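Local coordinates for protein dihydrofolate reductase, putative (Aspergillus flavus, PDB 6DRS) that probably reduces dihydrofolate to tetrahydrofolate with NADPH, as dihydrofolate reductases do, and is held here with a bound antifolate inhibitor and NADP, at residues 44-49 with 223-228; 73-78 with 97-102. All blocks are in the same frame, centred on the assembly; numbering follows the deposited sequence.

Interaction 1 (44-49 with 223-228); sequences FARVTT and VGEPVS. With H8A (3-{[(3R)-7,9-diamino-3-methyl-2,3-dihydrofuro[2,3-f]quinazolin-4-yl]oxy}benzonitrile), chain G.
The guanidinium of R46 and the carboxylate of E225 meet edge to edge, their planes only 25° apart. R46 grips side-on, with NE and one NH each taking a different oxygen: R46 NE reaches E225 OE1 at 2.8 Å, and R46 NH2 reaches E225 OE2, also at 2.8 Å. Both bonds are nearly straight and lie close to the guanidinium plane. OE2 accepts through its syn lone pair, while OE1 is met on the syn side but 17° out of the carboxylate plane. A bend at chi3 (-57°) turns the R46 head across the E225 chain, and R50, which also pairs with OE1, brings a second positive charge to the same carboxylate.

On the inhibitor side of the same helix, the F44 ring is sandwiched. T48 CG2 sits over one face, offset toward the rim, and the fused ring system of H8A lies over the opposite face, likewise displaced toward the rim, with F44 CD1 3.3 Å from H8A C8. The nitrile nitrogen N21 lies at the ring edge, in plane. T48 OG1 bonds back to F44 O at 2.7 Å; this bond, with one to R80, probably helps hold T48 CG2 over the ring.

Beside the salt bridge, V47 packs on V223, V47 CG1 lying 3.7 Å from V223 CB, and V47 CG2 also borders E225 OE1. One water donates to both V47 O and V223 O, bridging the two backbones. Helix 38-49 thus joins the loop after helix 216-223 on one flank and lines the antifolate pocket on the other, with D40 holding the inhibitor, as in the folate site of dihydrofolate reductases.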
loop_
_atom_site.group_PDB
_atom_site.type_symbol
_atom_site.label_atom_id
_atom_site.label_comp_id
_atom_site.label_asym_id
_atom_site.label_seq_id
_atom_site.Cartn_x
_atom_site.Cartn_y
_atom_site.Cartn_z
ATOM N N PHE A 44 -5.885 4.603 -1.776
ATOM C CA PHE A 44 -4.539 4.024 -1.758
ATOM C C PHE A 44 -3.603 4.881 -2.618
ATOM O O PHE A 44 -2.472 5.104 -2.237
ATOM C CB PHE A 44 -4.541 2.575 -2.254
ATOM C CG PHE A 44 -3.161 2.009 -2.495
ATOM C CD1 PHE A 44 -2.424 1.442 -1.455
ATOM C CD2 PHE A 44 -2.598 2.026 -3.772
ATOM C CE1 PHE A 44 -1.155 0.914 -1.684
ATOM C CE2 PHE A 44 -1.326 1.505 -3.989
ATOM C CZ PHE A 44 -0.607 0.951 -2.948
ATOM N N ALA A 45 -4.109 5.313 -3.778
ATOM C CA ALA A 45 -3.313 6.043 -4.746
ATOM C C ALA A 45 -2.923 7.411 -4.159
ATOM O O ALA A 45 -1.730 7.734 -4.096
ATOM C CB ALA A 45 -4.052 6.167 -6.064
ATOM N N ARG A 46 -3.908 8.157 -3.663
ATOM C CA ARG A 46 -3.671 9.520 -3.128
ATOM C C ARG A 46 -2.723 9.452 -1.936
ATOM O O ARG A 46 -1.788 10.217 -1.864
ATOM C CB ARG A 46 -4.955 10.227 -2.686
ATOM C CG ARG A 46 -5.906 10.516 -3.828
ATOM C CD ARG A 46 -6.983 11.428 -3.263
ATOM N NE ARG A 46 -7.651 10.817 -2.116
ATOM C CZ ARG A 46 -8.667 9.962 -2.178
ATOM N NH1 ARG A 46 -9.246 9.681 -3.334
ATOM N NH2 ARG A 46 -9.121 9.412 -1.072
ATOM N N VAL A 47 -2.980 8.535 -1.011
ATOM C CA VAL A 47 -2.180 8.430 0.177
ATOM C C VAL A 47 -0.739 8.025 -0.144
ATOM O O VAL A 47 0.184 8.600 0.427
ATOM C CB VAL A 47 -2.860 7.522 1.211
ATOM C CG1 VAL A 47 -1.936 7.191 2.380
ATOM C CG2 VAL A 47 -4.146 8.208 1.670
ATOM N N THR A 48 -0.527 7.057 -1.029
ATOM C CA THR A 48 0.858 6.556 -1.225
ATOM C C THR A 48 1.656 7.553 -2.071
ATOM O O THR A 48 2.882 7.551 -2.026
ATOM C CB THR A 48 0.877 5.180 -1.901
ATOM O OG1 THR A 48 0.112 5.292 -3.106
ATOM C CG2 THR A 48 0.372 4.065 -1.013
ATOM N N THR A 49 0.976 8.385 -2.838
ATOM C CA THR A 49 1.626 9.367 -3.727
ATOM C C THR A 49 1.974 10.659 -2.970
ATOM O O THR A 49 3.062 11.220 -3.166
ATOM C CB THR A 49 0.740 9.684 -4.935
ATOM O OG1 THR A 49 0.389 8.414 -5.496
ATOM C CG2 THR A 49 1.480 10.505 -5.969
ATOM N N VAL A 223 -2.077 10.430 6.994
ATOM C CA VAL A 223 -2.210 10.113 5.582
ATOM C C VAL A 223 -2.421 11.406 4.793
ATOM O O VAL A 223 -2.447 11.348 3.572
ATOM C CB VAL A 223 -3.316 9.068 5.314
ATOM C CG1 VAL A 223 -3.079 7.787 6.087
ATOM C CG2 VAL A 223 -4.727 9.605 5.554
ATOM N N GLY A 224 -2.652 12.541 5.485
ATOM C CA GLY A 224 -2.708 13.858 4.820
ATOM C C GLY A 224 -4.012 14.133 4.088
ATOM O O GLY A 224 -4.055 14.979 3.196
ATOM N N GLU A 225 -5.075 13.393 4.396
ATOM C CA GLU A 225 -6.431 13.749 3.960
ATOM C C GLU A 225 -7.407 13.348 5.078
ATOM O O GLU A 225 -7.060 12.536 5.930
ATOM C CB GLU A 225 -6.797 13.113 2.621
ATOM C CG GLU A 225 -6.709 11.599 2.680
ATOM C CD GLU A 225 -7.134 10.958 1.379
ATOM O OE1 GLU A 225 -6.384 11.086 0.360
ATOM O OE2 GLU A 225 -8.244 10.406 1.368
ATOM N N PRO A 226 -8.595 13.951 5.099
ATOM C CA PRO A 226 -9.553 13.671 6.166
ATOM C C PRO A 226 -10.046 12.213 6.147
ATOM O O PRO A 226 -10.457 11.719 5.103
ATOM C CB PRO A 226 -10.735 14.608 5.870
ATOM C CG PRO A 226 -10.175 15.682 4.954
ATOM C CD PRO A 226 -9.076 14.997 4.179
ATOM N N VAL A 227 -9.958 11.524 7.271
ATOM C CA VAL A 227 -10.486 10.151 7.400
ATOM C C VAL A 227 -11.478 10.186 8.567
ATOM O O VAL A 227 -11.115 10.665 9.643
ATOM C CB VAL A 227 -9.344 9.168 7.713
ATOM C CG1 VAL A 227 -9.832 7.825 8.239
ATOM C CG2 VAL A 227 -8.413 8.997 6.530
ATOM N N SER A 228 -12.695 9.687 8.389
ATOM C CA SER A 228 -13.689 9.832 9.442
ATOM C C SER A 228 -13.752 8.564 10.286
ATOM O O SER A 228 -14.180 8.598 11.445
ATOM C CB SER A 228 -15.030 10.166 8.875
ATOM O OG SER A 228 -15.459 9.179 7.960
HETATM C C2 H8A G . -4.306 -2.144 -4.353
HETATM C C3 H8A G . -5.171 -1.542 -3.434
HETATM C C4 H8A G . -4.762 -1.372 -2.094
HETATM C C5 H8A G . -3.498 -1.827 -1.657
HETATM C C6 H8A G . -2.649 -2.413 -2.626
HETATM C C7 H8A G . -3.066 -2.576 -3.919
HETATM C C8 H8A G . -3.131 -1.624 -0.346
HETATM O O1 H8A G . -4.673 -2.311 -5.654
HETATM C C10 H8A G . -5.183 -0.602 0.102
HETATM C C14 H8A G . -4.231 -1.512 -6.694
HETATM C C15 H8A G . -4.336 -2.004 -8.012
HETATM C C16 H8A G . -3.898 -1.212 -9.088
HETATM C C17 H8A G . -3.361 0.065 -8.838
HETATM C C18 H8A G . -3.243 0.592 -7.535
HETATM N N9 H8A G . -3.984 -1.031 0.518
HETATM N N11 H8A G . -5.583 -0.795 -1.173
HETATM N N12 H8A G . -1.807 -2.047 0.099
HETATM N N13 H8A G . -6.137 0.048 1.006
HETATM C C19 H8A G . -3.684 -0.224 -6.471
HETATM C C20 H8A G . -2.721 1.810 -7.324
HETATM N N21 H8A G . -2.204 2.878 -7.148
HETATM C C22 H8A G . -2.042 -3.232 -4.725
HETATM C C23 H8A G . -1.029 -3.628 -3.647
HETATM O O24 H8A G . -1.377 -2.903 -2.453
HETATM C C25 H8A G . -1.314 -2.171 -5.521
HETATM O O HOH W 1 0.133 10.297 2.281
#

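Interaction 2 (73-78 with 97-102); sequences SLRPLG and AEELKE. With SO4 (sulfate ion), chain E.
R75 extends from the loop to E99 of helix 89-116, the two side chains meeting obliquely, with the guanidinium and carboxylate planes turned 50° against each other. R75 grips side-on, with NE and NH2 each taking one oxygen. Both oxygens lie near the guanidinium plane, whereas both nitrogens stand well above the carboxylate plane, 54° out of it at OE1. R75 NE lies 2.9 Å from E99 OE1 and R75 NH2 2.8 Å from E99 OE2, both bonds nearly straight. An extended chain from CG to NE carries the R75 head to the helix, whereas E99, with CG beside its backbone N (chi1 -74°), presents its carboxylate to R75.

Neither partner relies on the pair alone. Y67 hydroxyl meets E99 OE1, R95 forms a salt bridge with OE2, and V70 O takes R75 NH1, so this buried charge pair is tied to helix 64-69 and the loop after it. R95 also lies close to R75, and the shared carboxylate probably offsets the two positive charges.

P76, preceded by a cis peptide bond, lays its ring against the helix backbone, P76 CD 3.7 Å from L100 N and P76 CG 4.2 Å from L100 CB. A water 2.6 Å from R75 O and 2.7 Å from E99 O spans the backbones beside it. Together, salt bridge and proline fasten the cis-proline loop before strand 81-85 to helix 89-116, on the side of the dihydrofolate reductase fold where L77 of that loop lines the inhibitor pocket.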
loop_
_atom_site.group_PDB
_atom_site.type_symbol
_atom_site.label_atom_id
_atom_site.label_comp_id
_atom_site.label_asym_id
_atom_site.label_seq_id
_atom_site.Cartn_x
_atom_site.Cartn_y
_atom_site.Cartn_z
ATOM N N SER A 73 0.679 -2.944 -17.511
ATOM C CA SER A 73 0.630 -1.657 -18.182
ATOM C C SER A 73 0.589 -0.519 -17.157
ATOM O O SER A 73 0.999 0.588 -17.479
ATOM C CB SER A 73 -0.556 -1.590 -19.106
ATOM O OG SER A 73 -1.746 -1.807 -18.360
ATOM N N LEU A 74 0.084 -0.803 -15.949
ATOM C CA LEU A 74 0.008 0.166 -14.881
ATOM C C LEU A 74 1.293 0.116 -14.047
ATOM O O LEU A 74 1.471 0.904 -13.134
ATOM C CB LEU A 74 -1.215 -0.132 -14.005
ATOM C CG LEU A 74 -2.593 0.179 -14.600
ATOM C CD1 LEU A 74 -3.570 0.557 -13.494
ATOM C CD2 LEU A 74 -2.543 1.289 -15.646
ATOM N N ARG A 75 2.224 -0.768 -14.339
ATOM C CA ARG A 75 3.329 -0.820 -13.400
ATOM C C ARG A 75 4.669 -0.548 -14.115
ATOM O O ARG A 75 4.744 -0.703 -15.342
ATOM C CB ARG A 75 3.279 -2.141 -12.628
ATOM C CG ARG A 75 4.074 -3.264 -13.271
ATOM C CD ARG A 75 3.692 -4.617 -12.724
ATOM N NE ARG A 75 4.298 -5.580 -13.627
ATOM C CZ ARG A 75 3.771 -6.750 -13.966
ATOM N NH1 ARG A 75 2.572 -7.094 -13.523
ATOM N NH2 ARG A 75 4.452 -7.568 -14.752
ATOM N N PRO A 76 5.726 -0.145 -13.385
ATOM C CA PRO A 76 5.684 0.244 -11.949
ATOM C C PRO A 76 4.735 1.436 -11.723
ATOM O O PRO A 76 4.489 2.209 -12.635
ATOM C CB PRO A 76 7.132 0.617 -11.585
ATOM C CG PRO A 76 7.970 0.124 -12.751
ATOM C CD PRO A 76 7.029 0.225 -13.929
ATOM N N LEU A 77 4.137 1.523 -10.541
ATOM C CA LEU A 77 3.040 2.479 -10.301
ATOM C C LEU A 77 3.594 3.922 -10.300
ATOM O O LEU A 77 4.631 4.212 -9.671
ATOM C CB LEU A 77 2.414 2.103 -8.951
ATOM C CG LEU A 77 1.483 0.882 -8.981
ATOM C CD1 LEU A 77 1.070 0.521 -7.566
ATOM C CD2 LEU A 77 0.241 1.176 -9.819
ATOM N N GLY A 78 2.928 4.819 -11.015
ATOM C CA GLY A 78 3.473 6.142 -11.271
ATOM C C GLY A 78 3.500 7.043 -10.041
ATOM O O GLY A 78 2.651 6.961 -9.119
ATOM N N ALA A 97 13.417 -3.295 -14.904
ATOM C CA ALA A 97 14.093 -2.280 -15.738
ATOM C C ALA A 97 13.336 -2.134 -17.051
ATOM O O ALA A 97 13.102 -1.030 -17.530
ATOM C CB ALA A 97 15.535 -2.643 -15.965
ATOM N N GLU A 98 12.880 -3.259 -17.579
ATOM C CA GLU A 98 12.194 -3.238 -18.851
ATOM C C GLU A 98 10.834 -2.557 -18.693
ATOM O O GLU A 98 10.445 -1.738 -19.534
ATOM C CB GLU A 98 12.043 -4.669 -19.354
ATOM C CG GLU A 98 11.915 -4.792 -20.858
ATOM C CD GLU A 98 11.685 -6.239 -21.280
ATOM O OE1 GLU A 98 12.531 -7.107 -20.924
ATOM O OE2 GLU A 98 10.650 -6.503 -21.933
ATOM N N GLU A 99 10.110 -2.923 -17.635
ATOM C CA GLU A 99 8.750 -2.411 -17.402
ATOM C C GLU A 99 8.809 -0.908 -17.078
ATOM O O GLU A 99 8.006 -0.115 -17.584
ATOM C CB GLU A 99 8.044 -3.254 -16.329
ATOM C CG GLU A 99 7.596 -4.628 -16.828
ATOM C CD GLU A 99 7.126 -5.594 -15.745
ATOM O OE1 GLU A 99 7.066 -5.197 -14.568
ATOM O OE2 GLU A 99 6.837 -6.756 -16.068
ATOM N N LEU A 100 9.781 -0.518 -16.265
ATOM C CA LEU A 100 10.054 0.929 -16.001
ATOM C C LEU A 100 10.220 1.728 -17.310
ATOM O O LEU A 100 9.568 2.762 -17.507
ATOM C CB LEU A 100 11.296 1.035 -15.107
ATOM C CG LEU A 100 11.672 2.456 -14.689
ATOM C CD1 LEU A 100 10.463 3.190 -14.131
ATOM C CD2 LEU A 100 12.813 2.429 -13.670
ATOM N N LYS A 101 11.059 1.231 -18.220
ATOM C CA LYS A 101 11.338 1.893 -19.512
ATOM C C LYS A 101 10.049 2.059 -20.334
ATOM O O LYS A 101 9.844 3.090 -20.994
ATOM C CB LYS A 101 12.413 1.108 -20.275
ATOM C CG LYS A 101 12.863 1.709 -21.599
ATOM C CD LYS A 101 13.907 0.886 -22.326
ATOM C CE LYS A 101 14.339 1.568 -23.605
ATOM N NZ LYS A 101 15.576 0.966 -24.171
ATOM N N GLU A 102 9.196 1.043 -20.340
ATOM C CA GLU A 102 7.910 1.137 -21.051
ATOM C C GLU A 102 7.038 2.211 -20.373
ATOM O O GLU A 102 6.334 3.024 -21.022
ATOM C CB GLU A 102 7.292 -0.272 -21.051
ATOM C CG GLU A 102 6.033 -0.456 -21.889
ATOM C CD GLU A 102 5.887 0.412 -23.123
ATOM O OE1 GLU A 102 6.836 0.437 -23.950
ATOM O OE2 GLU A 102 4.821 1.066 -23.258
HETATM S S SO4 E . 0.472 7.391 -13.241
HETATM O O1 SO4 E . -0.983 7.510 -12.988
HETATM O O2 SO4 E . 1.195 8.298 -12.320
HETATM O O3 SO4 E . 0.785 7.766 -14.644
HETATM O O4 SO4 E . 0.878 5.986 -12.996
HETATM O O HOH W 2 5.433 -0.865 -17.849
#

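In the fold
Interaction 1 and interaction 2 have centres 23 Å apart and do not touch, although their nearest atoms come within about 4 Å. Along the chain, both segments of interaction 2 fall within the 173 residues between those of interaction 1. Both flank the antifolate site: residues 44-49 supply F44 and A45 to the pocket, and residues 73-78 supply L77. R80, also of the pocket, connects the two, bonding to T48 OG1 of the first contact and to G78 O of the second. The R75-E99 bridge stands back from the ligands, the R75 side chain being about 8 Å from the inhibitor and about 11 Å from NADP. In interaction 1, the V47 side chain is about 12 Å from NADP.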